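Local atomic coordinates of hypothetical protein Atu1540 (Agrobacterium tumefaciens str. C58, PDB entry 2HWJ), a protein that is of unknown function but belongs to the putative ParB-like nuclease family, part of the wider ParB and sulfiredoxin clan. Residues R192-R195 with H196-G199; R167-D170 with R171-S175. All coordinates share one frame; numbering follows the deposited sequence.

Contact 1. Residues R192-R195 with H196-G199; sequences REAR and HLPG
Ala194 and Leu197 are the two ends of a type I beta turn, closed by a hydrogen bond from Leu197 N to Ala194 O of 3.1 Å that is nearly straight at the hydrogen (164°), although the donor stands well above the carbonyl plane. Across the mouth of the turn Ala194 CB meets Leu197 CD1 at 3.8 Å; alanine and leucine suit the place because both side chains are apolar and buried against helix 157-166. His196, at a corner of the turn, has its ring turned back toward the preceding backbone, edge first toward Glu193: CG lies between the backbone N and the carbonyl carbon (chi1 53°). The carbonyl group of Glu193 therefore lies at the ring edge, while Leu197 CG rests over one ring face, offset toward the rim. Glu193 O accepts a hydrogen bond from NE2 of His93 of the second subunit, whose ring meets that of His196 at a steep angle, placing His196 at the subunit interface, where a flat aromatic ring can pack on His93 and Phe91 of that chain. This turn follows helix 178-189 and lies against helix 157-166, where Ala194 packs on Phe164 and Leu197 reaches both Phe164 and Trp161.

Contact 2. Residues R167-D170 with R171-S175; sequences RRID and RDLLS
Asp170 is the N-cap of helix 171-176, and its side chain and main chain both take up amide groups of the first turn. Its CB, 4.3 Å from Leu173 CB, starts the side chain beside the helix. From there CG is turned anti to the backbone N (chi1 -177°), which carries the carboxylate forward over the helix start and sets CG near Arg171 N and Asp172 N. Of the two tip atoms, OD1 accepts the capping bond from Asp172 N at 3.3 Å; the amide comes from above the carboxylate plane, and the bond is bent, 138° at the hydrogen. OD1 also touches Asp172 CB, whereas OD2 lies farther off, 4.1 Å from that same carbon. Aspartate suits the position because a short acidic side chain can reach forward to the amide two residues on, and its negative charge is probably favoured by the positive end of the helix dipole. That field may also ease the approach of Asp172, whose OD2 is 4.2 Å from Asp170 OD1, with the carboxylate planes 38° apart.

The main-chain oxygen of Asp170 accepts from Leu173 N at 3.0 Å and, weakly, from Leu174 N. Just before the cap in sequence, Ile169 CG2 packs against Leu173 CB, a loose apolar contact. Ile169, Leu173 and Leu174 face helix 178-189, and Ile169 and Leu174 also reach helix 135-146, so branched aliphatic side chains suit this inner side. One turn on, Arg171 O accepts from both Ser175 N and Ser175 OG, the hydroxyl lying 3.1 Å from that oxygen.

Contact 2 comes first along the chain, at the start of helix 171-176; helix 178-189 then leads to the turn of contact 1. Their centres lie about 19 Å apart, yet the two meet directly through a salt bridge in which Glu193 OE1 of contact 1 is 3.1 Å from Arg168 NE of contact 2. Arg168, long enough to reach Glu193, has further partners: the main-chain O of Phe164 in its own chain, and the carboxylate of Glu98 of the second subunit. Both contacts thus border the same neighbouring subunit, contact 1 through His93 and Phe91 of that chain. Each centre is about 21 Å from the centre of the chain and, with the function unknown, neither contact can be tied to an active site.

Contact 1. Residues R192-R195 with H196-G199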
loop_
_atom_site.group_PDB
_atom_site.type_symbol
_atom_site.label_atom_id
_atom_site.label_comp_id
_atom_site.label_asym_id
_atom_site.label_seq_id
_atom_site.Cartn_x
_atom_site.Cartn_y
_atom_site.Cartn_z
ATOM N N ARG A 192 -11.985 -17.085 16.258
ATOM C CA ARG A 192 -12.251 -15.684 16.300
ATOM C C ARG A 192 -11.133 -14.907 17.007
ATOM O O ARG A 192 -10.935 -13.745 16.676
ATOM C CB ARG A 192 -13.656 -15.414 16.831
ATOM C CG ARG A 192 -14.648 -15.025 15.637
ATOM C CD ARG A 192 -16.034 -14.619 16.132
ATOM N NE ARG A 192 -16.493 -15.589 17.129
ATOM C CZ ARG A 192 -17.706 -15.582 17.702
ATOM N NH1 ARG A 192 -18.594 -14.638 17.377
ATOM N NH2 ARG A 192 -18.050 -16.528 18.589
ATOM N N GLU A 193 -10.359 -15.543 17.893
ATOM C CA GLU A 193 -9.281 -14.865 18.592
ATOM C C GLU A 193 -8.143 -14.284 17.696
ATOM O O GLU A 193 -7.521 -13.243 18.021
ATOM C CB GLU A 193 -8.685 -15.801 19.617
ATOM C CG GLU A 193 -7.912 -15.029 20.739
ATOM C CD GLU A 193 -7.896 -15.744 22.117
ATOM O OE1 GLU A 193 -6.861 -16.405 22.497
ATOM O OE2 GLU A 193 -8.944 -15.640 22.813
ATOM N N ALA A 194 -7.877 -14.953 16.577
ATOM C CA ALA A 194 -6.896 -14.514 15.642
ATOM C C ALA A 194 -7.491 -13.539 14.639
ATOM O O ALA A 194 -6.812 -13.186 13.661
ATOM C CB ALA A 194 -6.327 -15.708 14.925
ATOM N N ARG A 195 -8.734 -13.085 14.835
ATOM C CA ARG A 195 -9.363 -12.243 13.798
ATOM C C ARG A 195 -8.637 -10.958 13.421
ATOM O O ARG A 195 -8.809 -10.477 12.338
ATOM C CB ARG A 195 -10.843 -11.954 14.086
ATOM C CG ARG A 195 -11.091 -10.887 15.179
ATOM C CD ARG A 195 -12.550 -10.874 15.736
ATOM N NE ARG A 195 -12.539 -10.496 17.166
ATOM C CZ ARG A 195 -12.857 -11.290 18.202
ATOM N NH1 ARG A 195 -13.269 -12.537 18.034
ATOM N NH2 ARG A 195 -12.790 -10.826 19.437
ATOM N N HIS A 196 -7.820 -10.432 14.311
ATOM C CA HIS A 196 -7.161 -9.129 14.184
ATOM C C HIS A 196 -5.866 -9.256 13.450
ATOM O O HIS A 196 -5.204 -8.264 13.264
ATOM C CB HIS A 196 -6.774 -8.624 15.546
ATOM C CG HIS A 196 -5.986 -9.632 16.298
ATOM N ND1 HIS A 196 -4.627 -9.514 16.499
ATOM C CD2 HIS A 196 -6.328 -10.862 16.760
ATOM C CE1 HIS A 196 -4.181 -10.594 17.121
ATOM N NE2 HIS A 196 -5.188 -11.433 17.276
ATOM N N LEU A 197 -5.470 -10.469 13.070
ATOM C CA LEU A 197 -4.197 -10.704 12.398
ATOM C C LEU A 197 -4.295 -10.596 10.904
ATOM O O LEU A 197 -5.337 -10.897 10.339
ATOM C CB LEU A 197 -3.680 -12.075 12.718
ATOM C CG LEU A 197 -3.203 -12.227 14.176
ATOM C CD1 LEU A 197 -3.085 -13.712 14.531
ATOM C CD2 LEU A 197 -1.880 -11.491 14.463
ATOM N N PRO A 198 -3.200 -10.215 10.219
ATOM C CA PRO A 198 -3.314 -10.050 8.767
ATOM C C PRO A 198 -3.411 -11.403 8.103
ATOM O O PRO A 198 -2.661 -12.309 8.433
ATOM C CB PRO A 198 -1.965 -9.445 8.404
ATOM C CG PRO A 198 -1.001 -9.987 9.471
ATOM C CD PRO A 198 -1.814 -10.013 10.711
ATOM N N GLY A 199 -4.293 -11.565 7.151
ATOM C CA GLY A 199 -4.378 -12.844 6.450
ATOM C C GLY A 199 -5.359 -13.738 7.149
ATOM O O GLY A 199 -5.486 -14.896 6.759
#

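Contact 2. Residues R167-D170 with R171-S175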
loop_
_atom_site.group_PDB
_atom_site.type_symbol
_atom_site.label_atom_id
_atom_site.label_comp_id
_atom_site.label_asym_id
_atom_site.label_seq_id
_atom_site.Cartn_x
_atom_site.Cartn_y
_atom_site.Cartn_z
ATOM N N ARG A 167 2.410 -16.480 22.516
ATOM C CA ARG A 167 1.763 -16.166 23.793
ATOM C C ARG A 167 0.723 -17.216 24.193
ATOM O O ARG A 167 0.104 -17.108 25.203
ATOM C CB ARG A 167 1.152 -14.778 23.743
ATOM C CG ARG A 167 1.954 -13.806 22.930
ATOM C CD ARG A 167 1.260 -12.471 22.768
ATOM N NE ARG A 167 1.660 -11.625 23.862
ATOM C CZ ARG A 167 2.333 -10.484 23.752
ATOM N NH1 ARG A 167 2.697 -10.018 22.573
ATOM N NH2 ARG A 167 2.640 -9.803 24.856
ATOM N N ARG A 168 0.599 -18.265 23.394
ATOM C CA ARG A 168 -0.528 -19.187 23.455
ATOM C C ARG A 168 -0.146 -20.628 23.299
ATOM O O ARG A 168 -0.913 -21.478 23.590
ATOM C CB ARG A 168 -1.471 -18.881 22.309
ATOM C CG ARG A 168 -2.414 -17.785 22.661
ATOM C CD ARG A 168 -3.160 -17.295 21.472
ATOM N NE ARG A 168 -3.845 -16.054 21.819
ATOM C CZ ARG A 168 -3.285 -14.858 21.744
ATOM N NH1 ARG A 168 -2.038 -14.776 21.307
ATOM N NH2 ARG A 168 -3.968 -13.759 22.066
ATOM N N ILE A 169 1.005 -20.930 22.735
ATOM C CA ILE A 169 1.377 -22.310 22.653
ATOM C C ILE A 169 2.661 -22.462 23.471
ATOM O O ILE A 169 3.588 -21.643 23.385
ATOM C CB ILE A 169 1.507 -22.768 21.203
ATOM C CG1 ILE A 169 0.176 -22.665 20.446
ATOM C CG2 ILE A 169 2.031 -24.201 21.122
ATOM C CD1 ILE A 169 0.349 -23.036 18.928
ATOM N N ASP A 170 2.665 -23.491 24.298
ATOM C CA ASP A 170 3.761 -23.844 25.192
ATOM C C ASP A 170 5.046 -24.152 24.362
ATOM O O ASP A 170 4.931 -24.912 23.411
ATOM C CB ASP A 170 3.217 -25.066 25.947
ATOM C CG ASP A 170 4.116 -25.596 27.003
ATOM O OD1 ASP A 170 5.259 -25.153 27.219
ATOM O OD2 ASP A 170 3.646 -26.550 27.669
ATOM N N ARG A 171 6.234 -23.575 24.666
ATOM C CA ARG A 171 7.460 -23.934 23.870
ATOM C C ARG A 171 7.811 -25.445 23.912
ATOM O O ARG A 171 8.342 -26.022 22.937
ATOM C CB ARG A 171 8.723 -23.218 24.331
ATOM C CG ARG A 171 8.587 -21.792 24.646
ATOM C CD ARG A 171 9.595 -21.435 25.825
ATOM N NE ARG A 171 9.763 -19.967 25.904
ATOM C CZ ARG A 171 10.028 -19.270 27.011
ATOM N NH1 ARG A 171 10.188 -19.895 28.188
ATOM N NH2 ARG A 171 10.137 -17.937 26.936
ATOM N N ASP A 172 7.560 -26.034 25.065
ATOM C CA ASP A 172 7.692 -27.434 25.258
ATOM C C ASP A 172 6.822 -28.282 24.315
ATOM O O ASP A 172 7.180 -29.424 24.009
ATOM C CB ASP A 172 7.456 -27.752 26.755
ATOM C CG ASP A 172 8.565 -27.132 27.642
ATOM O OD1 ASP A 172 9.511 -26.539 27.051
ATOM O OD2 ASP A 172 8.519 -27.232 28.901
ATOM N N LEU A 173 5.698 -27.752 23.832
ATOM C CA LEU A 173 4.898 -28.523 22.903
ATOM C C LEU A 173 5.615 -28.505 21.593
ATOM O O LEU A 173 5.607 -29.475 20.847
ATOM C CB LEU A 173 3.530 -27.897 22.733
ATOM C CG LEU A 173 2.327 -28.842 22.483
ATOM C CD1 LEU A 173 1.576 -28.510 21.171
ATOM C CD2 LEU A 173 2.610 -30.414 22.672
ATOM N N LEU A 174 6.259 -27.376 21.359
ATOM C CA LEU A 174 6.857 -27.040 20.083
ATOM C C LEU A 174 8.125 -27.834 19.863
ATOM O O LEU A 174 8.498 -28.099 18.716
ATOM C CB LEU A 174 7.221 -25.558 20.044
ATOM C CG LEU A 174 6.795 -24.820 18.804
ATOM C CD1 LEU A 174 7.386 -23.410 18.660
ATOM C CD2 LEU A 174 7.088 -25.631 17.552
ATOM N N SER A 175 8.835 -28.167 20.923
ATOM C CA SER A 175 10.019 -28.940 20.658
ATOM C C SER A 175 9.711 -30.411 20.810
ATOM O O SER A 175 10.366 -31.236 20.186
ATOM C CB SER A 175 11.192 -28.519 21.529
ATOM O OG SER A 175 10.696 -28.065 22.749
#